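Local coordinates for regulatory protein SWI6 (Saccharomyces cerevisiae, PDB 1SW6) that joins SWI4 in the SBF complex and MBP1 in the MBF complex to control cell-cycle-dependent transcription, at residues I210-T215 against A291-I296; G25-F30 against S261-L266; A185-L190 against L225-G230; N288-A291 against S297-D300. One frame throughout, in Å; residues are numbered along the deposited sequence.

Interaction 1: I210-T215 against A291-I296; sequences ITSGMT and ARLGNI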
# COMPACT_ATOMS: atom_id res chain seq x y z
N ILE A 210 3.79 15.15 -8.68
CA ILE A 210 4.52 13.89 -8.74
C ILE A 210 3.57 12.79 -9.19
O ILE A 210 3.94 11.91 -9.98
CB ILE A 210 5.10 13.47 -7.37
CG1 ILE A 210 6.22 14.41 -6.94
CG2 ILE A 210 5.62 12.04 -7.44
CD1 ILE A 210 7.40 14.43 -7.86
N THR A 211 2.34 12.85 -8.70
CA THR A 211 1.33 11.85 -9.05
C THR A 211 0.92 11.95 -10.50
O THR A 211 0.71 10.93 -11.17
CB THR A 211 0.08 12.00 -8.17
OG1 THR A 211 0.39 11.61 -6.83
CG2 THR A 211 -1.04 11.14 -8.68
N SER A 212 0.78 13.18 -10.99
CA SER A 212 0.37 13.39 -12.38
C SER A 212 1.27 12.63 -13.36
O SER A 212 0.87 12.36 -14.49
CB SER A 212 0.42 14.88 -12.72
OG SER A 212 1.76 15.32 -12.83
N GLY A 213 2.48 12.29 -12.92
CA GLY A 213 3.40 11.58 -13.79
C GLY A 213 3.20 10.08 -13.84
O GLY A 213 3.66 9.42 -14.78
N MET A 214 2.52 9.53 -12.83
CA MET A 214 2.26 8.10 -12.75
C MET A 214 1.17 7.68 -13.73
O MET A 214 0.15 8.35 -13.85
CB MET A 214 1.82 7.72 -11.33
CG MET A 214 2.83 8.05 -10.25
SD MET A 214 4.48 7.43 -10.65
CE MET A 214 5.50 8.34 -9.42
N THR A 215 1.39 6.57 -14.41
CA THR A 215 0.44 6.06 -15.38
C THR A 215 -0.99 5.95 -14.83
O THR A 215 -1.21 5.42 -13.74
CB THR A 215 0.88 4.67 -15.89
OG1 THR A 215 1.02 3.78 -14.77
CG2 THR A 215 2.21 4.76 -16.64
N ALA A 291 7.75 20.09 -15.47
CA ALA A 291 8.39 20.33 -16.77
C ALA A 291 9.23 19.12 -17.16
O ALA A 291 9.31 18.78 -18.34
CB ALA A 291 9.26 21.59 -16.71
N ARG A 292 9.84 18.49 -16.17
CA ARG A 292 10.67 17.31 -16.41
C ARG A 292 9.86 16.06 -16.75
O ARG A 292 10.34 15.18 -17.46
CB ARG A 292 11.54 17.04 -15.18
CG ARG A 292 12.98 17.47 -15.35
CD ARG A 292 13.73 17.28 -14.06
NE ARG A 292 13.54 18.42 -13.17
CZ ARG A 292 13.30 18.31 -11.86
NH1 ARG A 292 13.21 17.12 -11.28
NH2 ARG A 292 13.14 19.41 -11.14
N LEU A 293 8.63 15.98 -16.23
CA LEU A 293 7.76 14.83 -16.51
C LEU A 293 7.28 14.87 -17.96
O LEU A 293 7.01 13.83 -18.56
CB LEU A 293 6.56 14.82 -15.55
CG LEU A 293 6.86 14.75 -14.05
CD1 LEU A 293 5.55 14.71 -13.29
CD2 LEU A 293 7.70 13.52 -13.73
N GLY A 294 7.16 16.07 -18.51
CA GLY A 294 6.72 16.20 -19.89
C GLY A 294 5.23 16.33 -20.10
O GLY A 294 4.79 16.80 -21.15
N ASN A 295 4.44 15.90 -19.12
CA ASN A 295 2.98 15.98 -19.21
C ASN A 295 2.58 17.45 -19.35
O ASN A 295 2.49 18.18 -18.37
CB ASN A 295 2.37 15.34 -17.96
CG ASN A 295 0.89 15.64 -17.80
OD1 ASN A 295 0.12 15.58 -18.77
ND2 ASN A 295 0.48 15.94 -16.57
N ILE A 296 2.34 17.87 -20.59
CA ILE A 296 1.98 19.26 -20.89
C ILE A 296 0.68 19.74 -20.24
O ILE A 296 0.53 20.93 -19.94
CB ILE A 296 1.88 19.48 -22.41
CG1 ILE A 296 1.63 20.97 -22.70
CG2 ILE A 296 0.74 18.64 -22.98
CD1 ILE A 296 1.61 21.32 -24.17
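S212, on helix 204-212, leans its short side chain into the angle between L293 and N295. Its CB comes first, 4.0 Å from ND2 of N295. One bond further, OG lies 3.9 Å from the CD1 methyl of L293 and also 4.0 Å from N295 ND2, too long for a hydrogen bond to the amide. The hydroxyl is instead bonded to the carbonyl oxygen of I209 in its own helix, which a chi1 of 73°, placing OG between the backbone N and the carbonyl carbon, makes possible. These segments belong to the ankyrin-repeat domain of SWI6: 210-215 lies in repeat ANK 3, and 291-296 spans the end of helix 286-293, the turn at G294 and N295, and the first residue of helix 296-304, all in ANK 4. G294 leaves the first helix with positive phi, and N295 occupies the N-cap position of the second. From L293, the side chain extends toward helix 204-212 with its CD1 branch in front, and this methyl rests 3.8 Å from CA of G213, where the lack of a side chain permits so close an approach to the backbone. N295 reaches across to S212 with its CG anti to the backbone N (chi1 167°), which carries the amide over, while a chi2 of 43° makes ND2 rather than OD1 the nearer atom. The contact is partly buried, with L293 exposed and S212 buried. Just beyond it, T215 OG1 is hydrogen-bonded to Y223 OH of the second subunit.

Interaction 2: G25-F30 against S261-L266; sequences GPIITF and SILENL
I27 sets its CG2 methyl against CD1 of L263, 3.8 Å away, the two side chains meeting tip to tip. The isoleucine belongs to strand 27-29, which pairs in parallel with strand 240-242, while L263 sits on the short helix 261-265 within ANK 3. This repeat is enlarged well beyond the usual ankyrin length, and here it meets the N-terminal end of the ordered chain, bringing together a strand and a helix more than 200 residues apart in sequence. T29, two residues further along the strand, points to the same side and presents CG2 to the same leucine methyl at 3.6 Å, but its side chain crosses that of L263 at about a right angle. At a chi1 of 56° the threonine methyl lies anti to the carbonyl carbon, and it is this branch that faces the helix. I27 CG2 is 4.1 Å from T29 CG2, and the leucine methyl rests on both. No hydrogen bond joins the segments; the buried contact is purely apolar. I240 of the partner strand and Y191 also pack on L263, and D188 of helix 183-190 touches I27. The backbone of L263 is engaged at both polar atoms: its N donates to D260 OD1, just before the helix, and its O accepts from K235 NZ.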
# COMPACT_ATOMS: atom_id res chain seq x y z
N GLY A 25 -22.20 25.06 1.69
CA GLY A 25 -22.41 24.64 3.12
C GLY A 25 -21.35 25.19 4.07
O GLY A 25 -20.34 25.74 3.62
N PRO A 26 -21.55 25.06 5.39
CA PRO A 26 -20.56 25.57 6.34
C PRO A 26 -19.39 24.62 6.56
O PRO A 26 -19.49 23.41 6.33
CB PRO A 26 -21.39 25.76 7.61
CG PRO A 26 -22.30 24.59 7.55
CD PRO A 26 -22.75 24.58 6.09
N ILE A 27 -18.27 25.19 7.01
CA ILE A 27 -17.07 24.42 7.29
C ILE A 27 -17.07 24.13 8.79
O ILE A 27 -16.97 25.05 9.61
CB ILE A 27 -15.81 25.23 6.94
CG1 ILE A 27 -15.84 25.61 5.46
CG2 ILE A 27 -14.57 24.43 7.28
CD1 ILE A 27 -14.66 26.48 5.03
N ILE A 28 -17.20 22.86 9.15
CA ILE A 28 -17.19 22.47 10.56
C ILE A 28 -15.73 22.36 10.97
O ILE A 28 -14.96 21.61 10.37
CB ILE A 28 -17.91 21.14 10.73
CG1 ILE A 28 -19.30 21.25 10.09
CG2 ILE A 28 -18.02 20.78 12.20
CD1 ILE A 28 -20.08 19.96 10.10
N THR A 29 -15.34 23.10 12.00
CA THR A 29 -13.95 23.12 12.43
C THR A 29 -13.63 22.43 13.76
O THR A 29 -14.50 22.25 14.61
CB THR A 29 -13.46 24.57 12.51
OG1 THR A 29 -14.32 25.32 13.38
CG2 THR A 29 -13.49 25.21 11.12
N PHE A 30 -12.36 22.04 13.91
CA PHE A 30 -11.87 21.39 15.12
C PHE A 30 -10.49 21.96 15.44
O PHE A 30 -9.73 22.30 14.52
CB PHE A 30 -11.77 19.87 14.91
CG PHE A 30 -13.04 19.24 14.40
CD1 PHE A 30 -13.39 19.33 13.06
CD2 PHE A 30 -13.90 18.58 15.27
CE1 PHE A 30 -14.57 18.77 12.58
CE2 PHE A 30 -15.10 18.02 14.81
CZ PHE A 30 -15.43 18.11 13.46
N SER A 261 -7.29 30.41 13.06
CA SER A 261 -6.22 31.26 12.56
C SER A 261 -5.76 30.77 11.20
O SER A 261 -5.42 31.57 10.33
CB SER A 261 -5.03 31.28 13.53
OG SER A 261 -5.28 32.13 14.63
N ILE A 262 -5.74 29.45 11.01
CA ILE A 262 -5.32 28.87 9.74
C ILE A 262 -6.36 29.11 8.67
O ILE A 262 -6.09 29.70 7.62
CB ILE A 262 -5.08 27.34 9.84
CG1 ILE A 262 -3.80 27.06 10.62
CG2 ILE A 262 -4.99 26.72 8.44
CD1 ILE A 262 -3.41 25.59 10.66
N LEU A 263 -7.58 28.64 8.94
CA LEU A 263 -8.65 28.77 7.98
C LEU A 263 -8.78 30.22 7.51
O LEU A 263 -8.96 30.47 6.33
CB LEU A 263 -9.96 28.28 8.61
CG LEU A 263 -11.03 27.82 7.62
CD1 LEU A 263 -12.14 27.13 8.38
CD2 LEU A 263 -11.56 29.00 6.84
N GLU A 264 -8.66 31.16 8.44
CA GLU A 264 -8.78 32.57 8.09
C GLU A 264 -7.62 33.08 7.23
O GLU A 264 -7.85 33.74 6.22
CB GLU A 264 -8.88 33.43 9.37
CG GLU A 264 -10.31 33.80 9.80
CD GLU A 264 -11.28 32.62 9.77
OE1 GLU A 264 -11.73 32.24 8.67
OE2 GLU A 264 -11.61 32.08 10.86
N ASN A 265 -6.39 32.75 7.61
CA ASN A 265 -5.22 33.21 6.86
C ASN A 265 -4.93 32.41 5.59
O ASN A 265 -4.04 32.77 4.82
CB ASN A 265 -3.97 33.21 7.76
CG ASN A 265 -4.07 34.20 8.92
OD1 ASN A 265 -3.09 34.46 9.60
ND2 ASN A 265 -5.27 34.74 9.13
N LEU A 266 -5.65 31.32 5.38
CA LEU A 266 -5.45 30.50 4.19
C LEU A 266 -6.30 31.03 3.04
O LEU A 266 -7.48 30.69 2.93
CB LEU A 266 -5.84 29.04 4.47
CG LEU A 266 -4.84 27.89 4.31
CD1 LEU A 266 -5.62 26.57 4.35
CD2 LEU A 266 -4.08 27.98 3.00

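Interaction 3: A185-L190 against L225-G230; sequences ALLDYL and LDILMG
Apolar packing carries this contact, and every close contact runs through one methyl, CD1 of L187. It lies 4.1 Å from CG2 of I227, the two side chains crossing obliquely. The same methyl is 4.1 Å from CA of L228 and 4.2 Å from the CD1 methyl of that leucine, so it meets backbone and side chain at once. A chi2 of 176° in L187 sets CD1 anti to CA, giving this branch its full reach to helix 218-234. L168 of helix 167-173 also packs on L187, and I204 and L205 of helix 204-212 on L228, continuing the buried apolar layer past the two segments.

Hydrogen bonding runs within the helices, none of it between the segments. Near the end of helix 183-190 the carbonyl oxygen of L186 takes two donors, Y189 N at 3.0 Å and L190 N at 2.9 Å.

Polar links come from beside the leucine: D188 OD1 accepts a hydrogen bond from W231 NE1 on helix 218-234 and forms a salt bridge with R238 NH1 just after it. With one helix in ANK 2 and the other in ANK 3, this is the side-by-side packing of helices from successive repeats by which ankyrin domains are built.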
# COMPACT_ATOMS: atom_id res chain seq x y z
N ALA A 185 -14.90 17.78 -0.58
CA ALA A 185 -15.50 17.70 0.75
C ALA A 185 -14.41 17.38 1.77
O ALA A 185 -14.46 17.83 2.91
CB ALA A 185 -16.59 16.62 0.78
N LEU A 186 -13.43 16.59 1.35
CA LEU A 186 -12.32 16.22 2.25
C LEU A 186 -11.52 17.45 2.73
O LEU A 186 -11.03 17.49 3.86
CB LEU A 186 -11.37 15.26 1.53
CG LEU A 186 -10.22 14.69 2.37
CD1 LEU A 186 -10.77 13.74 3.43
CD2 LEU A 186 -9.26 13.93 1.44
N LEU A 187 -11.38 18.44 1.87
CA LEU A 187 -10.63 19.63 2.24
C LEU A 187 -11.27 20.37 3.42
O LEU A 187 -10.57 21.01 4.20
CB LEU A 187 -10.49 20.56 1.03
CG LEU A 187 -9.59 19.98 -0.08
CD1 LEU A 187 -9.55 20.90 -1.29
CD2 LEU A 187 -8.17 19.78 0.48
N ASP A 188 -12.60 20.28 3.57
CA ASP A 188 -13.24 20.97 4.70
C ASP A 188 -12.73 20.43 6.03
O ASP A 188 -12.68 21.17 7.03
CB ASP A 188 -14.77 20.83 4.66
CG ASP A 188 -15.40 21.68 3.57
OD1 ASP A 188 -14.70 22.52 2.96
OD2 ASP A 188 -16.61 21.49 3.32
N TYR A 189 -12.34 19.16 6.05
CA TYR A 189 -11.82 18.53 7.27
C TYR A 189 -10.29 18.41 7.32
O TYR A 189 -9.73 18.27 8.42
CB TYR A 189 -12.43 17.14 7.47
CG TYR A 189 -13.89 17.17 7.82
CD1 TYR A 189 -14.86 17.45 6.86
CD2 TYR A 189 -14.30 16.97 9.14
CE1 TYR A 189 -16.21 17.52 7.19
CE2 TYR A 189 -15.65 17.04 9.49
CZ TYR A 189 -16.60 17.32 8.51
OH TYR A 189 -17.93 17.40 8.84
N LEU A 190 -9.61 18.46 6.18
CA LEU A 190 -8.15 18.31 6.19
C LEU A 190 -7.32 19.51 5.73
O LEU A 190 -6.11 19.39 5.56
CB LEU A 190 -7.71 17.07 5.39
CG LEU A 190 -8.28 15.68 5.74
CD1 LEU A 190 -7.46 14.60 5.04
CD2 LEU A 190 -8.23 15.45 7.25
N LEU A 225 -5.60 19.37 -8.35
CA LEU A 225 -5.08 20.72 -8.47
C LEU A 225 -6.18 21.75 -8.63
O LEU A 225 -6.21 22.75 -7.91
CB LEU A 225 -4.12 20.82 -9.66
CG LEU A 225 -3.63 22.23 -10.02
CD1 LEU A 225 -2.98 22.88 -8.79
CD2 LEU A 225 -2.63 22.15 -11.16
N ASP A 226 -7.11 21.52 -9.56
CA ASP A 226 -8.19 22.47 -9.79
C ASP A 226 -9.15 22.56 -8.61
O ASP A 226 -9.58 23.65 -8.25
CB ASP A 226 -8.97 22.14 -11.07
CG ASP A 226 -8.13 22.32 -12.32
OD1 ASP A 226 -7.17 23.14 -12.31
OD2 ASP A 226 -8.42 21.66 -13.34
N ILE A 227 -9.49 21.43 -8.00
CA ILE A 227 -10.38 21.44 -6.84
C ILE A 227 -9.75 22.23 -5.70
O ILE A 227 -10.43 22.98 -5.01
CB ILE A 227 -10.69 20.00 -6.32
CG1 ILE A 227 -11.66 19.29 -7.27
CG2 ILE A 227 -11.29 20.07 -4.92
CD1 ILE A 227 -12.97 20.02 -7.45
N LEU A 228 -8.45 22.05 -5.50
CA LEU A 228 -7.75 22.76 -4.43
C LEU A 228 -7.80 24.28 -4.64
O LEU A 228 -8.10 25.04 -3.71
CB LEU A 228 -6.28 22.30 -4.36
CG LEU A 228 -5.37 23.03 -3.36
CD1 LEU A 228 -6.06 23.13 -2.02
CD2 LEU A 228 -4.05 22.29 -3.22
N MET A 229 -7.51 24.74 -5.86
CA MET A 229 -7.54 26.17 -6.15
C MET A 229 -8.97 26.72 -6.00
O MET A 229 -9.18 27.76 -5.37
CB MET A 229 -7.01 26.45 -7.55
CG MET A 229 -5.52 26.14 -7.73
SD MET A 229 -4.45 27.06 -6.57
CE MET A 229 -4.67 28.73 -7.23
N GLY A 230 -9.95 26.02 -6.56
CA GLY A 230 -11.33 26.47 -6.42
C GLY A 230 -11.76 26.53 -4.96
O GLY A 230 -12.44 27.48 -4.54

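Interaction 4: N288-A291 against S297-D300; sequences NIAA and SIVD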
# COMPACT_ATOMS: atom_id res chain seq x y z
N ASN A 288 8.73 22.89 -11.89
CA ASN A 288 9.99 22.36 -12.40
C ASN A 288 9.96 20.83 -12.46
O ASN A 288 10.53 20.23 -13.37
CB ASN A 288 11.17 22.83 -11.53
CG ASN A 288 12.46 23.00 -12.34
OD1 ASN A 288 12.51 22.63 -13.51
ND2 ASN A 288 13.50 23.55 -11.71
N ILE A 289 9.29 20.20 -11.49
CA ILE A 289 9.14 18.75 -11.47
C ILE A 289 8.23 18.37 -12.63
O ILE A 289 8.45 17.37 -13.32
CB ILE A 289 8.47 18.28 -10.15
CG1 ILE A 289 9.48 18.37 -8.99
CG2 ILE A 289 7.91 16.86 -10.31
CD1 ILE A 289 8.87 18.14 -7.63
N ALA A 290 7.21 19.19 -12.85
CA ALA A 290 6.26 18.95 -13.92
C ALA A 290 6.87 19.11 -15.31
O ALA A 290 6.54 18.36 -16.23
CB ALA A 290 5.05 19.90 -13.77
N ALA A 291 7.75 20.09 -15.47
CA ALA A 291 8.39 20.33 -16.77
C ALA A 291 9.23 19.12 -17.16
O ALA A 291 9.31 18.78 -18.34
CB ALA A 291 9.26 21.59 -16.71
N SER A 297 -0.27 18.82 -20.05
CA SER A 297 -1.55 19.17 -19.46
C SER A 297 -1.42 19.93 -18.13
O SER A 297 -1.95 21.03 -17.99
CB SER A 297 -2.38 17.91 -19.26
OG SER A 297 -3.52 18.18 -18.46
N ILE A 298 -0.73 19.34 -17.16
CA ILE A 298 -0.58 19.96 -15.86
C ILE A 298 0.44 21.11 -15.86
O ILE A 298 0.39 21.99 -15.01
CB ILE A 298 -0.26 18.89 -14.78
CG1 ILE A 298 -0.65 19.41 -13.40
CG2 ILE A 298 1.21 18.50 -14.82
CD1 ILE A 298 -0.77 18.33 -12.36
N VAL A 299 1.34 21.12 -16.84
CA VAL A 299 2.32 22.20 -16.95
C VAL A 299 1.56 23.49 -17.29
O VAL A 299 1.79 24.54 -16.68
CB VAL A 299 3.33 21.94 -18.08
CG1 VAL A 299 4.16 23.21 -18.34
CG2 VAL A 299 4.23 20.78 -17.72
N ASP A 300 0.67 23.41 -18.27
CA ASP A 300 -0.12 24.57 -18.68
C ASP A 300 -1.07 25.03 -17.58
O ASP A 300 -1.24 26.22 -17.38
CB ASP A 300 -0.91 24.26 -19.96
CG ASP A 300 -0.03 24.19 -21.20
OD1 ASP A 300 -0.56 23.85 -22.28
OD2 ASP A 300 1.20 24.47 -21.10
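The peptide group joining A290 to A291 is the flat surface here, and CG2 of V299 lies over one of its faces. This methyl is 3.7 Å from A290 O and also sits above A290 C and A291 N, covering the plane rather than meeting it end-on. One turn earlier, the flat amide of N288 is turned elsewhere, its ND2 bonded to L317 O. With CG2 anti to the carbonyl carbon and CG1 anti to the backbone N (chi1 169°), the valine turns CG2 to helix 286-293. A290 CB points toward helix 296-304 and touches the same V299 CG2 at 4.1 Å and I298 CG2 at 4.2 Å. The small alanine side chain lets the backbones come close, with CA atoms of A290 and V299 only 5.9 Å apart. Both segments belong to ANK 4, whose antiparallel pair of helices, joined by a tight turn, is the core of an ankyrin repeat. I298 also packs on I209 of helix 204-212 and on A221 of helix 218-234, tying the pair to the preceding repeat. No hydrogen bond or salt bridge joins the segments, so the close approach rests on the shape fit of methyl groups and one peptide face in a buried interface.

How the interactions relate
From the N terminus, interaction 2 draws the first ordered strand onto helix 261-265, closing a loop of some 230 residues. Interaction 3 falls within that loop, joining ANK 2 to ANK 3, and touches interaction 2 through residues of helix 183-190. Interaction 1 opens between the two segments of interaction 3 and closes in ANK 4, so it crosses both earlier contacts. Interaction 4 is the short closure between the helices of ANK 4; it shares A291 with interaction 1, and I210 packs on I289. L225 meets I298, linking interactions 3 and 4. Interactions 1 and 2 lie on opposite sides of the chain's centre, their centres 32 Å apart.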